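Local coordinates for protein cysteine synthase (Fusobacterium nucleatum subsp. nucleatum strain ATCC 25586, PDB 5XEM) that probably makes L-cysteine and acetate from O-acetyl-L-serine and hydrogen sulfide, using pyridoxal 5'-phosphate as cofactor, at residues A[164-177]-A[281-295]. Numbering follows the deposited sequence.
Sequences ILKDLNNKVDVFIC and YSKENADKGLKIVVL
V293 sets its CG2 methyl against L168, the two side chains meeting tip to tip with L168 CD1 only 3.4 Å from V293 CG2, closer than methyls normally pack. V172 CG1 and I164 CG2 also approach that methyl, the former at 3.8 Å from V293 CG2. CG2 faces this cluster because it stands anti to the carbonyl carbon, which places CG1 anti to the backbone N (chi1 176°), near I164 CD1. The last turn of helix 151-167 (I164) and the chain just after it (L168, V172) thus pack on the V293 face. On the other, V174 and I292 project together, and V174 CG2 comes within 3.8 Å of Y281 CE2, its approach to the ring oblique. I176 CD1 reaches both Y281 CB and I292 CG2; I176 and V294 also touch T274 and A278, so helix 269-284 covers this face. N285 ND2 sits over the centre of one face of the Y281 ring, held there by its bond to Y281 O.

Between the faces, strands 174-177 and 291-295 run parallel at 19°. The V293 N to V174 O bond is nearly straight (173°). At the entry of the strands, K291 O accepts from both D173 N and V174 N, and K291 N donates to D173 OD2 at 2.8 Å, on that oxygen's anti lone pair. K291 NZ is salt-bridged to E31. Strand 174-178 leads into the PLP-binding G180, T181, G182 and S184. Apolar contacts join the helices to the two faces, whereas the D173–K291 bonds satisfy K291 N and D173 N; K171 O, 3.2 Å from K291 CD, is buried without a partner.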
loop_
_atom_site.group_PDB
_atom_site.type_symbol
_atom_site.label_atom_id
_atom_site.label_comp_id
_atom_site.label_asym_id
_atom_site.label_seq_id
_atom_site.Cartn_x
_atom_site.Cartn_y
_atom_site.Cartn_z
ATOM N N ILE A 164 -4.032 7.162 18.352
ATOM C CA ILE A 164 -5.478 7.078 18.513
ATOM C C ILE A 164 -5.954 8.177 19.481
ATOM O O ILE A 164 -6.902 8.911 19.174
ATOM C CB ILE A 164 -5.887 5.690 19.049
ATOM C CG1 ILE A 164 -5.681 4.622 17.959
ATOM C CG2 ILE A 164 -7.334 5.697 19.527
ATOM C CD1 ILE A 164 -5.790 3.194 18.526
ATOM N N LEU A 165 -5.262 8.307 20.615
ATOM C CA LEU A 165 -5.601 9.331 21.618
ATOM C C LEU A 165 -5.484 10.724 21.011
ATOM O O LEU A 165 -6.386 11.575 21.170
ATOM C CB LEU A 165 -4.715 9.189 22.865
ATOM C CG LEU A 165 -4.980 7.940 23.715
ATOM C CD1 LEU A 165 -3.904 7.774 24.778
ATOM C CD2 LEU A 165 -6.374 7.997 24.331
ATOM N N LYS A 166 -4.410 10.946 20.265
ATOM C CA LYS A 166 -4.135 12.275 19.703
ATOM C C LYS A 166 -5.166 12.615 18.662
ATOM O O LYS A 166 -5.713 13.724 18.667
ATOM C CB LYS A 166 -2.725 12.361 19.092
ATOM C CG LYS A 166 -2.350 13.746 18.526
ATOM C CD LYS A 166 -0.967 13.756 17.875
ATOM C CE LYS A 166 -0.968 13.185 16.457
ATOM N NZ LYS A 166 -1.013 11.690 16.375
ATOM N N ASP A 167 -5.448 11.675 17.762
ATOM C CA ASP A 167 -6.309 11.970 16.603
ATOM C C ASP A 167 -7.773 12.175 16.994
ATOM O O ASP A 167 -8.515 12.881 16.297
ATOM C CB ASP A 167 -6.219 10.865 15.545
ATOM C CG ASP A 167 -4.924 10.924 14.740
ATOM O OD1 ASP A 167 -4.189 11.920 14.868
ATOM O OD2 ASP A 167 -4.648 9.969 13.969
ATOM N N LEU A 168 -8.200 11.533 18.071
ATOM C CA LEU A 168 -9.582 11.696 18.566
ATOM C C LEU A 168 -9.642 12.600 19.795
ATOM O O LEU A 168 -10.673 12.649 20.466
ATOM C CB LEU A 168 -10.210 10.344 18.885
ATOM C CG LEU A 168 -10.694 9.518 17.688
ATOM C CD1 LEU A 168 -11.067 8.114 18.125
ATOM C CD2 LEU A 168 -11.884 10.183 17.021
ATOM N N ASN A 169 -8.542 13.302 20.086
ATOM C CA ASN A 169 -8.466 14.272 21.190
ATOM C C ASN A 169 -8.971 13.670 22.499
ATOM O O ASN A 169 -9.838 14.227 23.188
ATOM C CB ASN A 169 -9.232 15.547 20.814
ATOM C CG ASN A 169 -8.958 16.697 21.756
ATOM O OD1 ASN A 169 -7.888 16.785 22.351
ATOM N ND2 ASN A 169 -9.932 17.599 21.888
ATOM N N ASN A 170 -8.419 12.504 22.820
ATOM C CA ASN A 170 -8.757 11.749 24.022
ATOM C C ASN A 170 -10.210 11.371 24.197
ATOM O O ASN A 170 -10.621 11.060 25.310
ATOM C CB ASN A 170 -8.267 12.489 25.266
ATOM C CG ASN A 170 -6.788 12.691 25.251
ATOM O OD1 ASN A 170 -6.040 11.795 24.875
ATOM N ND2 ASN A 170 -6.349 13.881 25.631
ATOM N N LYS A 171 -10.972 11.352 23.107
ATOM C CA LYS A 171 -12.367 10.937 23.149
ATOM C C LYS A 171 -12.533 9.601 22.447
ATOM O O LYS A 171 -12.844 9.527 21.254
ATOM C CB LYS A 171 -13.262 12.006 22.528
ATOM C CG LYS A 171 -13.259 13.318 23.305
ATOM C CD LYS A 171 -13.979 13.229 24.655
ATOM C CE LYS A 171 -15.483 13.536 24.570
ATOM N NZ LYS A 171 -16.353 12.476 23.957
ATOM N N VAL A 172 -12.323 8.540 23.213
ATOM C CA VAL A 172 -12.457 7.183 22.713
ATOM C C VAL A 172 -13.205 6.348 23.729
ATOM O O VAL A 172 -12.782 6.248 24.897
ATOM C CB VAL A 172 -11.077 6.552 22.446
ATOM C CG1 VAL A 172 -11.227 5.274 21.611
ATOM C CG2 VAL A 172 -10.176 7.548 21.747
ATOM N N ASP A 173 -14.316 5.766 23.294
ATOM C CA ASP A 173 -15.178 4.936 24.148
ATOM C C ASP A 173 -14.925 3.451 24.040
ATOM O O ASP A 173 -15.029 2.734 25.038
ATOM C CB ASP A 173 -16.637 5.212 23.805
ATOM C CG ASP A 173 -17.003 6.644 24.061
ATOM O OD1 ASP A 173 -16.807 7.095 25.207
ATOM O OD2 ASP A 173 -17.437 7.327 23.109
ATOM N N VAL A 174 -14.579 2.985 22.838
ATOM C CA VAL A 174 -14.407 1.558 22.607
ATOM C C VAL A 174 -13.220 1.322 21.615
ATOM O O VAL A 174 -13.028 2.088 20.709
ATOM C CB VAL A 174 -15.692 0.947 22.023
ATOM C CG1 VAL A 174 -15.514 -0.553 21.824
ATOM C CG2 VAL A 174 -16.915 1.215 22.933
ATOM N N PHE A 175 -12.426 0.289 21.857
ATOM C CA PHE A 175 -11.334 -0.106 20.964
ATOM C C PHE A 175 -11.529 -1.589 20.708
ATOM O O PHE A 175 -11.716 -2.357 21.655
ATOM C CB PHE A 175 -9.979 0.170 21.639
ATOM C CG PHE A 175 -8.794 -0.427 20.917
ATOM C CD1 PHE A 175 -8.424 0.051 19.669
ATOM C CD2 PHE A 175 -8.042 -1.448 21.499
ATOM C CE1 PHE A 175 -7.338 -0.488 18.984
ATOM C CE2 PHE A 175 -6.947 -1.982 20.831
ATOM C CZ PHE A 175 -6.606 -1.506 19.565
ATOM N N ILE A 176 -11.524 -1.998 19.433
ATOM C CA ILE A 176 -11.768 -3.380 19.062
ATOM C C ILE A 176 -10.631 -3.763 18.131
ATOM O O ILE A 176 -10.359 -3.032 17.174
ATOM C CB ILE A 176 -13.158 -3.586 18.405
ATOM C CG1 ILE A 176 -14.256 -3.335 19.459
ATOM C CG2 ILE A 176 -13.275 -4.999 17.829
ATOM C CD1 ILE A 176 -15.666 -3.219 18.946
ATOM N N CYS A 177 -9.973 -4.893 18.427
ATOM C CA CYS A 177 -8.763 -5.302 17.726
ATOM C C CYS A 177 -8.699 -6.816 17.535
ATOM O O CYS A 177 -8.981 -7.585 18.470
ATOM C CB CYS A 177 -7.542 -4.828 18.520
ATOM S SG CYS A 177 -5.962 -4.984 17.675
ATOM N N TYR A 281 -21.065 -5.253 17.836
ATOM C CA TYR A 281 -20.990 -4.551 19.108
ATOM C C TYR A 281 -21.771 -3.246 19.054
ATOM O O TYR A 281 -22.572 -2.959 19.956
ATOM C CB TYR A 281 -19.546 -4.301 19.533
ATOM C CG TYR A 281 -19.462 -3.588 20.862
ATOM C CD1 TYR A 281 -19.494 -4.296 22.054
ATOM C CD2 TYR A 281 -19.400 -2.195 20.922
ATOM C CE1 TYR A 281 -19.448 -3.643 23.280
ATOM C CE2 TYR A 281 -19.354 -1.533 22.143
ATOM C CZ TYR A 281 -19.385 -2.260 23.310
ATOM O OH TYR A 281 -19.313 -1.602 24.510
ATOM N N SER A 282 -21.570 -2.470 17.992
ATOM C CA SER A 282 -22.228 -1.179 17.860
ATOM C C SER A 282 -23.757 -1.325 17.732
ATOM O O SER A 282 -24.502 -0.556 18.338
ATOM C CB SER A 282 -21.666 -0.408 16.681
ATOM O OG SER A 282 -22.235 0.879 16.599
ATOM N N LYS A 283 -24.216 -2.318 16.985
ATOM C CA LYS A 283 -25.647 -2.655 16.961
ATOM C C LYS A 283 -26.192 -3.083 18.347
ATOM O O LYS A 283 -27.285 -2.660 18.730
ATOM C CB LYS A 283 -25.949 -3.731 15.927
ATOM C CG LYS A 283 -27.449 -3.952 15.719
ATOM C CD LYS A 283 -27.756 -4.664 14.405
ATOM C CE LYS A 283 -29.208 -4.468 13.950
ATOM N NZ LYS A 283 -30.154 -5.463 14.533
ATOM N N GLU A 284 -25.441 -3.898 19.096
ATOM C CA GLU A 284 -25.842 -4.249 20.476
ATOM C C GLU A 284 -25.865 -3.034 21.404
ATOM O O GLU A 284 -26.511 -3.067 22.447
ATOM C CB GLU A 284 -24.944 -5.329 21.088
ATOM C CG GLU A 284 -25.149 -6.712 20.498
ATOM C CD GLU A 284 -24.668 -7.840 21.401
ATOM O OE1 GLU A 284 -23.793 -7.607 22.262
ATOM O OE2 GLU A 284 -25.175 -8.972 21.245
ATOM N N ASN A 285 -25.149 -1.974 21.034
ATOM C CA ASN A 285 -25.096 -0.748 21.819
ATOM C C ASN A 285 -25.514 0.445 20.985
ATOM O O ASN A 285 -24.937 1.536 21.096
ATOM C CB ASN A 285 -23.685 -0.542 22.375
ATOM C CG ASN A 285 -23.304 -1.593 23.390
ATOM O OD1 ASN A 285 -23.455 -1.386 24.593
ATOM N ND2 ASN A 285 -22.841 -2.742 22.915
ATOM N N ALA A 286 -26.535 0.234 20.164
ATOM C CA ALA A 286 -26.975 1.207 19.173
ATOM C C ALA A 286 -27.330 2.545 19.777
ATOM O O ALA A 286 -27.819 2.619 20.915
ATOM C CB ALA A 286 -28.160 0.676 18.388
ATOM N N ASP A 287 -27.062 3.596 19.007
ATOM C CA ASP A 287 -27.475 4.948 19.334
ATOM C C ASP A 287 -27.100 5.398 20.741
ATOM O O ASP A 287 -27.958 5.830 21.511
ATOM C CB ASP A 287 -28.976 5.063 19.121
ATOM C CG ASP A 287 -29.383 4.678 17.718
ATOM O OD1 ASP A 287 -29.206 5.504 16.804
ATOM O OD2 ASP A 287 -29.869 3.544 17.529
ATOM N N LYS A 288 -25.818 5.286 21.070
ATOM C CA LYS A 288 -25.269 5.844 22.298
ATOM C C LYS A 288 -24.196 6.876 21.990
ATOM O O LYS A 288 -23.541 7.365 22.910
ATOM C CB LYS A 288 -24.668 4.742 23.162
ATOM C CG LYS A 288 -25.654 3.720 23.689
ATOM C CD LYS A 288 -24.929 2.719 24.569
ATOM C CE LYS A 288 -25.875 1.693 25.176
ATOM N NZ LYS A 288 -26.644 0.958 24.128
ATOM N N GLY A 289 -24.009 7.199 20.705
ATOM C CA GLY A 289 -22.946 8.107 20.252
ATOM C C GLY A 289 -21.517 7.706 20.628
ATOM O O GLY A 289 -20.648 8.564 20.770
ATOM N N LEU A 290 -21.265 6.408 20.775
ATOM C CA LEU A 290 -19.947 5.914 21.175
ATOM C C LEU A 290 -18.921 6.177 20.072
ATOM O O LEU A 290 -19.249 6.156 18.888
ATOM C CB LEU A 290 -19.973 4.411 21.458
ATOM C CG LEU A 290 -20.974 3.905 22.494
ATOM C CD1 LEU A 290 -21.054 2.383 22.445
ATOM C CD2 LEU A 290 -20.611 4.394 23.882
ATOM N N LYS A 291 -17.694 6.469 20.465
ATOM C CA LYS A 291 -16.601 6.608 19.502
ATOM C C LYS A 291 -15.846 5.295 19.576
ATOM O O LYS A 291 -15.262 4.942 20.625
ATOM C CB LYS A 291 -15.728 7.796 19.848
ATOM C CG LYS A 291 -16.428 9.134 19.612
ATOM C CD LYS A 291 -15.431 10.279 19.542
ATOM C CE LYS A 291 -16.102 11.648 19.533
ATOM N NZ LYS A 291 -16.420 12.144 18.164
ATOM N N ILE A 292 -15.918 4.547 18.480
ATOM C CA ILE A 292 -15.419 3.171 18.443
ATOM C C ILE A 292 -14.251 3.152 17.471
ATOM O O ILE A 292 -14.406 3.585 16.329
ATOM C CB ILE A 292 -16.492 2.183 17.955
ATOM C CG1 ILE A 292 -17.762 2.276 18.824
ATOM C CG2 ILE A 292 -15.938 0.754 17.938
ATOM C CD1 ILE A 292 -18.818 1.233 18.491
ATOM N N VAL A 293 -13.095 2.689 17.931
ATOM C CA VAL A 293 -11.913 2.563 17.047
ATOM C C VAL A 293 -11.664 1.103 16.752
ATOM O O VAL A 293 -11.647 0.263 17.677
ATOM C CB VAL A 293 -10.654 3.192 17.658
ATOM C CG1 VAL A 293 -9.436 2.957 16.749
ATOM C CG2 VAL A 293 -10.847 4.694 17.886
ATOM N N VAL A 294 -11.515 0.795 15.456
ATOM C CA VAL A 294 -11.212 -0.536 14.975
ATOM C C VAL A 294 -9.810 -0.470 14.355
ATOM O O VAL A 294 -9.544 0.388 13.516
ATOM C CB VAL A 294 -12.231 -0.974 13.900
ATOM C CG1 VAL A 294 -11.780 -2.218 13.126
ATOM C CG2 VAL A 294 -13.581 -1.196 14.566
ATOM N N LEU A 295 -8.922 -1.356 14.782
ATOM C CA LEU A 295 -7.622 -1.443 14.172
ATOM C C LEU A 295 -7.748 -2.320 12.937
ATOM O O LEU A 295 -8.150 -3.454 13.050
ATOM C CB LEU A 295 -6.595 -2.023 15.135
ATOM C CG LEU A 295 -5.142 -1.835 14.680
ATOM C CD1 LEU A 295 -4.673 -0.409 14.976
ATOM C CD2 LEU A 295 -4.226 -2.841 15.311
#